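Local coordinates for pyruvate carboxylase protein (PDB 2QF7) that is a single-chain, multidomain biotin-dependent carboxylase that combines an ATP-grasp biotin carboxylase part, a TIM-barrel domain and a biotin-carrier domain, at residues A579-S583 and G621-L625; A585-L589 and P811-P815. All coordinates share one frame; numbering follows the deposited sequence.

Contact 1 (A579-S583 and G621-L625)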
ATOM      1  N   ALA A 579       1.822  41.754  10.337  1.00 23.89           N
ATOM      2  CA  ALA A 579       1.989  43.185  10.009  1.00 23.77           C
ATOM      3  C   ALA A 579       1.170  44.149  10.915  1.00 23.15           C
ATOM      4  O   ALA A 579       1.672  45.213  11.278  1.00 22.85           O
ATOM      5  CB  ALA A 579       1.701  43.480   8.512  1.00 23.45           C
ATOM      6  N   GLY A 580      -0.080  43.767  11.225  1.00 23.94           N
ATOM      7  CA  GLY A 580      -0.946  44.473  12.194  1.00 23.12           C
ATOM      8  C   GLY A 580      -0.274  44.683  13.529  1.00 23.62           C
ATOM      9  O   GLY A 580      -0.424  45.737  14.159  1.00 23.40           O
ATOM     10  N   THR A 581       0.465  43.655  13.988  1.00 23.16           N
ATOM     11  CA  THR A 581       1.129  43.679  15.268  1.00 21.94           C
ATOM     12  C   THR A 581       2.224  44.731  15.269  1.00 22.62           C
ATOM     13  O   THR A 581       2.307  45.548  16.211  1.00 22.91           O
ATOM     14  CB  THR A 581       1.631  42.273  15.698  1.00 22.39           C
ATOM     15  OG1 THR A 581       0.510  41.368  15.701  1.00 23.08           O
ATOM     16  CG2 THR A 581       2.178  42.335  17.136  1.00 20.19           C
ATOM     17  N   TYR A 582       3.037  44.734  14.220  1.00 21.03           N
ATOM     18  CA  TYR A 582       4.038  45.781  14.036  1.00 21.32           C
ATOM     19  C   TYR A 582       3.398  47.166  14.025  1.00 20.67           C
ATOM     20  O   TYR A 582       3.858  48.069  14.701  1.00 22.38           O
ATOM     21  CB  TYR A 582       4.751  45.599  12.695  1.00 21.63           C
ATOM     22  CG  TYR A 582       5.924  44.647  12.713  1.00 22.88           C
ATOM     23  CD1 TYR A 582       5.773  43.311  12.325  1.00 24.46           C
ATOM     24  CD2 TYR A 582       7.203  45.111  13.020  1.00 23.24           C
ATOM     25  CE1 TYR A 582       6.890  42.437  12.293  1.00 22.08           C
ATOM     26  CE2 TYR A 582       8.292  44.256  13.004  1.00 22.43           C
ATOM     27  CZ  TYR A 582       8.132  42.942  12.635  1.00 22.35           C
ATOM     28  OH  TYR A 582       9.258  42.165  12.620  1.00 23.83           O
ATOM     29  N   SER A 583       2.311  47.317  13.262  1.00 22.86           N
ATOM     30  CA  SER A 583       1.596  48.601  13.129  1.00 22.73           C
ATOM     31  C   SER A 583       1.175  49.144  14.512  1.00 22.75           C
ATOM     32  O   SER A 583       1.343  50.328  14.791  1.00 22.08           O
ATOM     33  CB  SER A 583       0.366  48.417  12.216  1.00 22.47           C
ATOM     34  OG  SER A 583      -0.232  49.667  11.901  1.00 24.69           O
ATOM     35  N   GLY A 621      -2.139  45.869   6.401  1.00 23.92           N
ATOM     36  CA  GLY A 621      -1.919  45.574   7.821  1.00 23.24           C
ATOM     37  C   GLY A 621      -1.072  46.613   8.532  1.00 23.47           C
ATOM     38  O   GLY A 621      -1.174  46.789   9.737  1.00 22.84           O
ATOM     39  N   ALA A 622      -0.224  47.311   7.789  1.00 21.88           N
ATOM     40  CA  ALA A 622       0.663  48.289   8.400  1.00 23.44           C
ATOM     41  C   ALA A 622       0.610  49.661   7.673  1.00 23.85           C
ATOM     42  O   ALA A 622       1.590  50.103   7.097  1.00 25.56           O
ATOM     43  CB  ALA A 622       2.120  47.713   8.460  1.00 22.19           C
ATOM     44  N   PRO A 623      -0.557  50.351   7.720  1.00 24.55           N
ATOM     45  CA  PRO A 623      -0.805  51.581   6.927  1.00 23.74           C
ATOM     46  C   PRO A 623      -0.028  52.804   7.467  1.00 23.74           C
ATOM     47  O   PRO A 623      -0.002  53.866   6.814  1.00 23.11           O
ATOM     48  CB  PRO A 623      -2.323  51.787   7.088  1.00 24.56           C
ATOM     49  CG  PRO A 623      -2.603  51.245   8.492  1.00 25.12           C
ATOM     50  CD  PRO A 623      -1.739  49.983   8.523  1.00 23.62           C
ATOM     51  N   ASN A 624       0.649  52.633   8.605  1.00 21.82           N
ATOM     52  CA  ASN A 624       1.402  53.731   9.238  1.00 22.17           C
ATOM     53  C   ASN A 624       2.909  53.685   9.043  1.00 21.22           C
ATOM     54  O   ASN A 624       3.612  54.627   9.408  1.00 22.77           O
ATOM     55  CB  ASN A 624       1.079  53.843  10.773  1.00 21.69           C
ATOM     56  CG  ASN A 624       1.331  52.533  11.543  1.00 23.88           C
ATOM     57  OD1 ASN A 624       1.390  51.436  10.963  1.00 22.46           O
ATOM     58  ND2 ASN A 624       1.446  52.644  12.857  1.00 21.68           N
ATOM     59  N   LEU A 625       3.424  52.587   8.508  1.00 20.90           N
ATOM     60  CA  LEU A 625       4.862  52.422   8.361  1.00 20.03           C
ATOM     61  C   LEU A 625       5.281  52.402   6.882  1.00 21.49           C
ATOM     62  O   LEU A 625       4.531  51.904   6.035  1.00 21.82           O
ATOM     63  CB  LEU A 625       5.369  51.107   9.014  1.00 19.67           C
ATOM     64  CG  LEU A 625       4.995  50.850  10.491  1.00 21.85           C
ATOM     65  CD1 LEU A 625       5.450  49.399  10.976  1.00 20.34           C
ATOM     66  CD2 LEU A 625       5.615  51.925  11.369  1.00 21.27           C
TER

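Contact 2 (A585-L589 and P811-P815)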
ATOM      1  N   ALA A 585       2.173  47.889  17.659  1.00 22.01           N
ATOM      2  CA  ALA A 585       3.086  47.721  18.782  1.00 23.02           C
ATOM      3  C   ALA A 585       4.358  48.532  18.621  1.00 21.82           C
ATOM      4  O   ALA A 585       4.930  48.977  19.629  1.00 22.23           O
ATOM      5  CB  ALA A 585       3.457  46.191  18.992  1.00 21.25           C
ATOM      6  N   LEU A 586       4.822  48.697  17.364  1.00 22.02           N
ATOM      7  CA  LEU A 586       6.080  49.413  17.050  1.00 21.98           C
ATOM      8  C   LEU A 586       5.833  50.520  16.056  1.00 23.30           C
ATOM      9  O   LEU A 586       6.476  50.562  14.978  1.00 22.20           O
ATOM     10  CB  LEU A 586       7.164  48.445  16.487  1.00 21.15           C
ATOM     11  CG  LEU A 586       7.460  47.243  17.397  1.00 23.62           C
ATOM     12  CD1 LEU A 586       8.431  46.227  16.695  1.00 24.43           C
ATOM     13  CD2 LEU A 586       8.044  47.753  18.750  1.00 23.46           C
ATOM     14  N   PRO A 587       4.916  51.455  16.411  1.00 22.31           N
ATOM     15  CA  PRO A 587       4.530  52.448  15.443  1.00 22.21           C
ATOM     16  C   PRO A 587       5.624  53.481  15.125  1.00 23.40           C
ATOM     17  O   PRO A 587       5.495  54.190  14.135  1.00 22.82           O
ATOM     18  CB  PRO A 587       3.304  53.128  16.087  1.00 22.05           C
ATOM     19  CG  PRO A 587       3.529  53.039  17.549  1.00 22.65           C
ATOM     20  CD  PRO A 587       4.211  51.623  17.701  1.00 23.07           C
ATOM     21  N   ASN A 588       6.716  53.504  15.901  1.00 23.54           N
ATOM     22  CA  ASN A 588       7.822  54.413  15.636  1.00 24.04           C
ATOM     23  C   ASN A 588       8.869  53.906  14.663  1.00 22.90           C
ATOM     24  O   ASN A 588       9.872  54.596  14.427  1.00 23.53           O
ATOM     25  CB  ASN A 588       8.553  54.752  16.948  1.00 25.58           C
ATOM     26  CG  ASN A 588       7.781  55.732  17.807  1.00 30.58           C
ATOM     27  OD1 ASN A 588       6.898  56.452  17.315  1.00 33.29           O
ATOM     28  ND2 ASN A 588       8.090  55.744  19.119  1.00 31.48           N
ATOM     29  N   LEU A 589       8.696  52.695  14.130  1.00 22.78           N
ATOM     30  CA  LEU A 589       9.688  52.168  13.146  1.00 22.80           C
ATOM     31  C   LEU A 589       9.751  53.042  11.884  1.00 23.12           C
ATOM     32  O   LEU A 589       8.707  53.539  11.438  1.00 23.65           O
ATOM     33  CB  LEU A 589       9.345  50.747  12.708  1.00 22.67           C
ATOM     34  CG  LEU A 589       9.662  49.636  13.708  1.00 25.76           C
ATOM     35  CD1 LEU A 589       8.962  48.333  13.200  1.00 25.41           C
ATOM     36  CD2 LEU A 589      11.161  49.419  13.836  1.00 24.32           C
ATOM     37  N   PRO A 811      15.725  54.981  20.413  1.00 23.83           N
ATOM     38  CA  PRO A 811      14.738  54.985  19.312  1.00 24.68           C
ATOM     39  C   PRO A 811      13.265  54.920  19.760  1.00 25.39           C
ATOM     40  O   PRO A 811      12.383  55.072  18.922  1.00 25.33           O
ATOM     41  CB  PRO A 811      15.087  53.714  18.517  1.00 25.08           C
ATOM     42  CG  PRO A 811      15.716  52.777  19.555  1.00 23.65           C
ATOM     43  CD  PRO A 811      16.454  53.689  20.508  1.00 24.76           C
ATOM     44  N   GLY A 812      12.991  54.706  21.041  1.00 24.93           N
ATOM     45  CA  GLY A 812      11.595  54.720  21.494  1.00 26.05           C
ATOM     46  C   GLY A 812      10.803  53.501  21.017  1.00 26.25           C
ATOM     47  O   GLY A 812       9.637  53.605  20.585  1.00 26.95           O
ATOM     48  N   LEU A 813      11.437  52.338  21.046  1.00 24.49           N
ATOM     49  CA  LEU A 813      10.755  51.101  20.676  1.00 24.57           C
ATOM     50  C   LEU A 813      10.683  50.234  21.918  1.00 25.51           C
ATOM     51  O   LEU A 813      11.690  50.118  22.634  1.00 26.44           O
ATOM     52  CB  LEU A 813      11.513  50.386  19.544  1.00 23.42           C
ATOM     53  CG  LEU A 813      11.675  51.227  18.285  1.00 24.88           C
ATOM     54  CD1 LEU A 813      12.826  50.656  17.377  1.00 24.72           C
ATOM     55  CD2 LEU A 813      10.379  51.199  17.507  1.00 23.59           C
ATOM     56  N   ASP A 814       9.489  49.724  22.219  1.00 25.12           N
ATOM     57  CA  ASP A 814       9.237  48.875  23.411  1.00 25.52           C
ATOM     58  C   ASP A 814       9.921  47.483  23.253  1.00 27.04           C
ATOM     59  O   ASP A 814       9.493  46.669  22.427  1.00 25.14           O
ATOM     60  CB  ASP A 814       7.705  48.734  23.610  1.00 24.94           C
ATOM     61  CG  ASP A 814       7.325  48.089  24.958  1.00 28.43           C
ATOM     62  OD1 ASP A 814       8.168  47.442  25.574  1.00 32.95           O
ATOM     63  OD2 ASP A 814       6.204  48.283  25.421  1.00 32.47           O
ATOM     64  N   PRO A 815      10.973  47.202  24.059  1.00 28.96           N
ATOM     65  CA  PRO A 815      11.678  45.920  24.084  1.00 29.62           C
ATOM     66  C   PRO A 815      10.771  44.711  24.307  1.00 27.92           C
ATOM     67  O   PRO A 815      11.045  43.667  23.753  1.00 29.06           O
ATOM     68  CB  PRO A 815      12.551  46.040  25.368  1.00 31.02           C
ATOM     69  CG  PRO A 815      12.797  47.473  25.492  1.00 32.88           C
ATOM     70  CD  PRO A 815      11.520  48.128  25.076  1.00 30.12           C
TER
HETATM   71  O   HOH W   1       7.162  50.506  20.727  1.00 15.66           O
HETATM   72  O   HOH W   2       7.082  52.431  18.750  1.00 18.49           O

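Contact 1 (A579-S583 and G621-L625)
Ser583, on helix 572-585, and Asn624, in the loop leading into TIM-barrel strand 626-632, grip each other through two hydrogen bonds, joining an outer helix of the barrel domain to that loop. Ser583 OG donates to Asn624 OD1 at 2.6 Å, approaching from above the amide's carbonyl plane, 48° out of it. Asn624 ND2 returns a bond of 3.0 Å to the backbone Ser583 O, nearly straight and close to its own amide plane. An asparagine suits the place because one flat group both accepts and donates. Its chi1 of 56° sets CG between backbone N and carbonyl carbon, turning the amide to the helix. Beside this pair the backbones come close, Gly580 CA lying 4.6 Å from Gly621 CA. Gly621 suits its place by lacking a side chain, since Ala579 CB and Gly580 N occupy that side. Small residues continue the seam, Ala579 CB lying 4.3 Å from Ala622 CB, while Leu625 CD1 packs against Tyr582 CB, 4.2 Å away. Further out, a type I turn from Ala622 to Leu625 presents Asn624, and Tyr582 OH reaches Asp555 and Trp825. Asn624 ND2 faces two backbone carbonyls, Ser583 O and Lys526 O, which can only accept, consistent with one amide orientation.

Contact 2 (A585-L589 and P811-P815)
Leu586 and Leu813 are the nearest backbone positions here, their CA atoms 6.2 Å apart, where two loops of the TIM-barrel domain run beside each other. The loop 585-589 leaves helix 572-585 and, through a type I turn from Leu586 to Leu589, heads for strand 591-596; the loop 811-815 leads into helix 815-829, with Asp814 at its N-cap. No direct backbone hydrogen bond joins the two segments; two waters bridge them. One molecule donates to Ala585 O and accepts from Asp814 N, both at 2.9 Å. A second accepts from Asn588 N and gives a weak bond to Gly812 O.

The leucines supply the apolar part. Leu813 is buried, and its CD2 lies 4.3 Å from Leu586 CD2 and 4.0 Å from Asn588 CB. On its other branch, Leu813 CD1 meets Leu589 CD2 at 4.1 Å, the two side chains crossing at about a right angle. A branched leucine suits this spot because its two methyls can serve different neighbours, and beyond the segments it also touches Leu553 of strand 552-555 and Val801 of helix 797-804. Gly812 fits its bend, since its positive phi is easily adopted without a side chain.

Asn588 bridges the partly exposed margin. Its CG lies anti to the carbonyl carbon (chi1 -75°), which carries the amide across to the other loop. There Asn588 ND2 donates to Gly812 O at 3.0 Å, with an N-H...O angle of 157° and the acceptor close to the amide plane.

How the contacts relate
The two contacts lie side by side in the TIM-barrel domain, their centres 12 Å apart, on the same side of the chain's centre. Helix 572-585 carries 579-583 and ends at the start of 585-589, so one element runs from contact 1 into contact 2. Along the chain the order is 579-583, 585-589, 621-625, 811-815, and the segments therefore alternate. One segment of each contact leads into a barrel strand, 591-596 for contact 2 and 626-632 for contact 1, adjacent strands entered at their N-terminal ends. The contacts also touch, Leu625 CD2 packing 3.6 Å from Pro587 O. Helix 572-585 and its loop are thus joined both to the loop after helix 611-621 and to the one before helix 815-829.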